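Local coordinates for uncharacterized protein (Staphylococcus aureus, PDB 4YBV) that probably hydrolyses thioester substrates, as a bacterial member of the hot-dog-fold thioesterase superfamily, at residues A[25-30]-A[84-89]; A[100-105]-A[119-124]. The protein carries 1 engineered substitution. One frame throughout, in Å; residues are numbered along the deposited sequence.

Interaction 1: A[25-30]-A[84-89]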
loop_
_atom_site.group_PDB
_atom_site.type_symbol
_atom_site.label_atom_id
_atom_site.label_comp_id
_atom_site.label_asym_id
_atom_site.label_seq_id
_atom_site.Cartn_x
_atom_site.Cartn_y
_atom_site.Cartn_z
ATOM N N ILE A 25 13.749 -16.581 4.872
ATOM C CA ILE A 25 15.019 -16.272 4.166
ATOM C C ILE A 25 15.783 -15.175 4.844
ATOM O O ILE A 25 15.195 -14.191 5.253
ATOM C CB ILE A 25 14.793 -15.757 2.733
ATOM C CG1 ILE A 25 13.640 -16.441 2.073
ATOM C CG2 ILE A 25 16.027 -15.913 1.897
ATOM C CD1 ILE A 25 13.532 -15.979 0.660
ATOM N N SER A 26 17.096 -15.284 4.904
ATOM C CA SER A 26 17.883 -14.257 5.564
ATOM C C SER A 26 19.048 -13.793 4.688
ATOM O O SER A 26 19.355 -14.406 3.648
ATOM C CB SER A 26 18.421 -14.771 6.923
ATOM O OG SER A 26 19.193 -15.938 6.752
ATOM N N MET A 27 19.699 -12.720 5.109
ATOM C CA MET A 27 20.853 -12.204 4.368
ATOM C C MET A 27 21.660 -11.321 5.275
ATOM O O MET A 27 21.104 -10.756 6.222
ATOM C CB MET A 27 20.400 -11.437 3.105
ATOM C CG MET A 27 19.769 -10.082 3.407
ATOM S SD MET A 27 19.104 -9.251 1.914
ATOM C CE MET A 27 18.735 -7.663 2.563
ATOM N N PRO A 28 22.983 -11.213 5.020
ATOM C CA PRO A 28 23.869 -10.345 5.817
ATOM C C PRO A 28 23.710 -8.858 5.492
ATOM O O PRO A 28 23.550 -8.498 4.339
ATOM C CB PRO A 28 25.276 -10.806 5.421
ATOM C CG PRO A 28 25.127 -11.352 4.032
ATOM C CD PRO A 28 23.733 -11.988 4.011
ATOM N N VAL A 29 23.784 -8.013 6.507
ATOM C CA VAL A 29 23.755 -6.577 6.279
ATOM C C VAL A 29 25.184 -6.146 6.008
ATOM O O VAL A 29 25.987 -6.038 6.945
ATOM C CB VAL A 29 23.176 -5.828 7.475
ATOM C CG1 VAL A 29 23.216 -4.306 7.232
ATOM C CG2 VAL A 29 21.770 -6.299 7.746
ATOM N N THR A 30 25.508 -5.935 4.731
ATOM C CA THR A 30 26.861 -5.560 4.315
ATOM C C THR A 30 26.848 -4.171 3.676
ATOM O O THR A 30 25.775 -3.642 3.413
ATOM C CB THR A 30 27.444 -6.598 3.328
ATOM O OG1 THR A 30 26.680 -6.602 2.114
ATOM C CG2 THR A 30 27.395 -8.001 3.942
ATOM N N GLY A 84 24.983 -7.552 11.303
ATOM C CA GLY A 84 24.378 -8.847 11.553
ATOM C C GLY A 84 23.675 -9.371 10.320
ATOM O O GLY A 84 24.160 -9.186 9.196
ATOM N N ARG A 85 22.552 -10.044 10.537
ATOM C CA ARG A 85 21.748 -10.605 9.460
ATOM C C ARG A 85 20.365 -10.090 9.656
ATOM O O ARG A 85 19.991 -9.756 10.773
ATOM C CB ARG A 85 21.750 -12.138 9.461
ATOM C CG ARG A 85 23.126 -12.743 9.233
ATOM C CD ARG A 85 23.048 -14.270 9.215
ATOM N NE ARG A 85 22.313 -14.806 8.067
ATOM C CZ ARG A 85 22.861 -15.047 6.881
ATOM N NH1 ARG A 85 24.133 -14.767 6.683
ATOM N NH2 ARG A 85 22.143 -15.555 5.884
ATOM N N VAL A 86 19.606 -9.999 8.570
ATOM C CA VAL A 86 18.180 -9.783 8.674
ATOM C C VAL A 86 17.462 -10.992 8.131
ATOM O O VAL A 86 17.937 -11.675 7.205
ATOM C CB VAL A 86 17.721 -8.511 7.930
ATOM C CG1 VAL A 86 18.369 -7.310 8.587
ATOM C CG2 VAL A 86 18.040 -8.592 6.431
ATOM N N THR A 87 16.297 -11.241 8.716
ATOM C CA THR A 87 15.523 -12.422 8.413
ATOM C C THR A 87 14.100 -12.066 8.099
ATOM O O THR A 87 13.406 -11.385 8.856
ATOM C CB THR A 87 15.533 -13.414 9.612
ATOM O OG1 THR A 87 16.887 -13.701 9.940
ATOM C CG2 THR A 87 14.810 -14.689 9.213
ATOM N N ALA A 88 13.659 -12.550 6.962
ATOM C CA ALA A 88 12.307 -12.340 6.493
ATOM C C ALA A 88 11.499 -13.621 6.681
ATOM O O ALA A 88 11.894 -14.657 6.163
ATOM C CB ALA A 88 12.331 -11.971 5.054
ATOM N N THR A 89 10.353 -13.513 7.354
ATOM C CA THR A 89 9.388 -14.604 7.477
ATOM C C THR A 89 8.127 -14.269 6.717
ATOM O O THR A 89 7.402 -13.316 7.051
ATOM C CB THR A 89 9.031 -14.918 8.971
ATOM O OG1 THR A 89 10.227 -15.160 9.694
ATOM C CG2 THR A 89 8.155 -16.150 9.088
#

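Interaction 2: A[100-105]-A[119-124]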
loop_
_atom_site.group_PDB
_atom_site.type_symbol
_atom_site.label_atom_id
_atom_site.label_comp_id
_atom_site.label_asym_id
_atom_site.label_seq_id
_atom_site.Cartn_x
_atom_site.Cartn_y
_atom_site.Cartn_z
ATOM N N HIS A 100 -2.239 -15.157 -4.679
ATOM C CA HIS A 100 -1.863 -15.404 -3.287
ATOM C C HIS A 100 -1.567 -14.101 -2.584
ATOM O O HIS A 100 -0.940 -13.191 -3.145
ATOM C CB HIS A 100 -0.629 -16.298 -3.178
ATOM C CG HIS A 100 -0.813 -17.652 -3.776
ATOM N ND1 HIS A 100 0.226 -18.544 -3.919
ATOM C CD2 HIS A 100 -1.916 -18.265 -4.277
ATOM C CE1 HIS A 100 -0.225 -19.646 -4.492
ATOM N NE2 HIS A 100 -1.520 -19.501 -4.715
ATOM N N VAL A 101 -1.967 -14.023 -1.331
ATOM C CA VAL A 101 -1.657 -12.851 -0.547
ATOM C C VAL A 101 -0.797 -13.288 0.605
ATOM O O VAL A 101 -1.187 -14.205 1.322
ATOM C CB VAL A 101 -2.955 -12.151 -0.082
ATOM C CG1 VAL A 101 -2.656 -11.033 0.879
ATOM C CG2 VAL A 101 -3.721 -11.664 -1.306
ATOM N N TRP A 102 0.383 -12.670 0.759
ATOM C CA TRP A 102 1.384 -13.007 1.789
ATOM C C TRP A 102 1.628 -11.917 2.805
ATOM O O TRP A 102 1.670 -10.716 2.466
ATOM C CB TRP A 102 2.750 -13.319 1.140
ATOM C CG TRP A 102 2.807 -14.580 0.356
ATOM C CD1 TRP A 102 2.423 -14.769 -0.936
ATOM C CD2 TRP A 102 3.283 -15.845 0.827
ATOM N NE1 TRP A 102 2.627 -16.090 -1.299
ATOM C CE2 TRP A 102 3.150 -16.765 -0.230
ATOM C CE3 TRP A 102 3.811 -16.287 2.040
ATOM C CZ2 TRP A 102 3.523 -18.115 -0.107
ATOM C CZ3 TRP A 102 4.187 -17.632 2.158
ATOM C CH2 TRP A 102 4.042 -18.517 1.078
ATOM N N ASP A 103 1.898 -12.334 4.033
ATOM C CA ASP A 103 2.314 -11.423 5.085
ATOM C C ASP A 103 3.809 -11.623 5.314
ATOM O O ASP A 103 4.228 -12.742 5.423
ATOM C CB ASP A 103 1.540 -11.716 6.360
ATOM C CG ASP A 103 1.472 -10.546 7.268
ATOM O OD1 ASP A 103 0.572 -9.708 7.034
ATOM O OD2 ASP A 103 2.296 -10.462 8.204
ATOM N N ILE A 104 4.615 -10.558 5.350
ATOM C CA ILE A 104 6.055 -10.722 5.550
ATOM C C ILE A 104 6.558 -9.826 6.665
ATOM O O ILE A 104 6.327 -8.619 6.651
ATOM C CB ILE A 104 6.892 -10.423 4.279
ATOM C CG1 ILE A 104 6.344 -11.105 3.033
ATOM C CG2 ILE A 104 8.349 -10.861 4.469
ATOM C CD1 ILE A 104 5.553 -10.175 2.139
ATOM N N LYS A 105 7.251 -10.419 7.633
ATOM C CA LYS A 105 7.854 -9.634 8.682
ATOM C C LYS A 105 9.376 -9.801 8.635
ATOM O O LYS A 105 9.894 -10.908 8.596
ATOM C CB LYS A 105 7.278 -10.035 10.045
ATOM C CG LYS A 105 5.806 -9.587 10.220
ATOM C CD LYS A 105 5.268 -10.051 11.578
ATOM C CE LYS A 105 3.913 -9.426 11.875
ATOM N NZ LYS A 105 2.958 -9.575 10.745
ATOM N N GLY A 119 2.424 -8.778 0.383
ATOM C CA GLY A 119 2.570 -8.950 -1.046
ATOM C C GLY A 119 1.478 -9.739 -1.727
ATOM O O GLY A 119 0.951 -10.703 -1.195
ATOM N N THR A 120 1.122 -9.299 -2.914
ATOM C CA THR A 120 0.135 -9.947 -3.736
ATOM C C THR A 120 0.735 -10.505 -4.997
ATOM O O THR A 120 1.254 -9.754 -5.847
ATOM C CB THR A 120 -0.975 -9.009 -4.150
ATOM O OG1 THR A 120 -1.553 -8.432 -2.985
ATOM C CG2 THR A 120 -2.019 -9.793 -4.947
ATOM N N VAL A 121 0.625 -11.830 -5.116
ATOM C CA VAL A 121 1.252 -12.580 -6.191
ATOM C C VAL A 121 0.227 -13.194 -7.133
ATOM O O VAL A 121 -0.575 -14.020 -6.712
ATOM C CB VAL A 121 2.146 -13.720 -5.647
ATOM C CG1 VAL A 121 2.735 -14.532 -6.807
ATOM C CG2 VAL A 121 3.206 -13.170 -4.745
ATOM N N ALA A 122 0.278 -12.817 -8.410
ATOM C CA ALA A 122 -0.631 -13.374 -9.404
ATOM C C ALA A 122 -0.129 -14.747 -9.843
ATOM O O ALA A 122 1.084 -14.939 -10.011
ATOM C CB ALA A 122 -0.752 -12.441 -10.610
ATOM N N ILE A 123 -1.041 -15.708 -10.014
ATOM C CA ILE A 123 -0.625 -17.029 -10.484
ATOM C C ILE A 123 -1.026 -17.145 -11.953
ATOM O O ILE A 123 -2.209 -17.104 -12.289
ATOM C CB ILE A 123 -1.234 -18.176 -9.624
ATOM C CG1 ILE A 123 -1.086 -17.878 -8.129
ATOM C CG2 ILE A 123 -0.554 -19.501 -9.934
ATOM C CD1 ILE A 123 0.345 -17.755 -7.661
ATOM N N LYS A 124 -0.021 -17.239 -12.825
ATOM C CA LYS A 124 -0.218 -17.158 -14.276
ATOM C C LYS A 124 0.199 -18.449 -14.993
ATOM O O LYS A 124 1.046 -19.185 -14.497
ATOM C CB LYS A 124 0.563 -15.959 -14.862
ATOM C CG LYS A 124 -0.086 -14.568 -14.647
ATOM C CD LYS A 124 -0.712 -14.052 -15.957
ATOM C CE LYS A 124 -1.386 -12.665 -15.831
ATOM N NZ LYS A 124 -2.660 -12.605 -15.051
#

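Interaction 1: A[25-30]-A[84-89]
In the antiparallel sheet of this hot-dog fold, the strand that contains Ile-25 to Pro-28 runs against the start of the strand 85-95, the segment axes lying 4.6 Å apart. Ile-25 with Ala-88 and Met-27 with Val-86 are hydrogen-bonded pairs, each joined by two backbone bonds, while Ser-26 with Thr-87 and Pro-28 with Arg-85 are non-hydrogen-bonded pairs. The N-H that proline lacks therefore costs no bond to strand 85-95. The pairing carries on past the strand end: Val-29 N donates to Gly-84 O at 3.0 Å, tilted out of the carbonyl plane.

On the face of Ile-25, Met-27, Val-86 and Ala-88 the contact is apolar. The Met-27 chain runs alongside Val-86 on this face, with Met-27 CG 3.8 Å from Val-86 CG2. The other branch, Val-86 CG1, meets Val-29 CG2 at 3.6 Å, the two valines crossing at about a right angle. Helix 42-60 covers this face at Ile-25 and Ala-88, and Leu-40 touches both Met-27 and Val-86.

The reverse face carries Ser-26, Pro-28, Arg-85 and Thr-87. Arg-85 bends at chi3 (67°), which folds its guanidinium back over the first strand; one face of the group lies above the backbone at Met-27 and Pro-28, with Met-27 C 4.2 Å from the plane. Ser-26 OG links this arginine to Asp-16, bonding to Asp-16 OD2, whose carboxylate may add to the electrostatic pull on the arginine. Arg-85 NH2 reaches Ser-26 OG edge-on at 3.1 Å, the oxygen only 2° out of the guanidinium plane and the bond nearly straight, with an N-H...O angle of 166°.

Interaction 2: A[100-105]-A[119-124]
Ile-123 crosses His-100 at about a right angle and sets its CD1 methyl over the middle of one imidazole face. The result is a CH-pi contact, with Ile-123 CD1 3.8 Å from the centroid of the His-100 ring and 10° off its normal. With CG anti to the carbonyl carbon (chi1 -61°), the ring stands out from the sheet on the helix side, and Ile-123, two residues beyond the partner Val-121, reaches its face. His-100 ND1 and Trp-102 NE1 are both hydrogen-bonded to Ser-57 OG of helix 42-60, which ties the two rings to one hydroxyl and helps fix their rotation. Val-121 CG2 approaches the indole obliquely, 4.2 Å from Trp-102 CD1. Farther along, where Gly-119 has no side chain, Ile-104 CD1 comes within 3.9 Å of Gly-119 N.

Beneath these groups, two pairs of backbone bonds join His-100 to Val-121 and Trp-102 to Gly-119; Trp-102 N to Gly-119 O measures 2.8 Å. Val-101 and Thr-120 project from the other face, where Thr-120 OG1 bonds to Asn-76 ND2 of a second subunit. This is an antiparallel beta hairpin of the hot-dog sheet, with its aromatic face packed against the central helix.

In the fold
Both segments of interaction 1 precede those of interaction 2 in the chain, and the centres lie about 20 Å apart, on opposite sides of the chain's centre. Both belong to one antiparallel sheet, in which strands 22-28, 85-95, 99-107 and 113-124 are consecutive neighbours. The two contacts meet where 85-95 adjoins 99-107: Thr-89 N lies 2.9 Å from Lys-105 O, a probable hydrogen bond, and Ile-104 CG2 packs near Ala-88 CB. Helix 42-60 touches side chains of both, the sheet wrapping this one long helix as in hot-dog folds. Other subunits of the four-chain assembly reach interaction 2 but do not touch interaction 1, so the subunit contacts lie at the interaction 2 end.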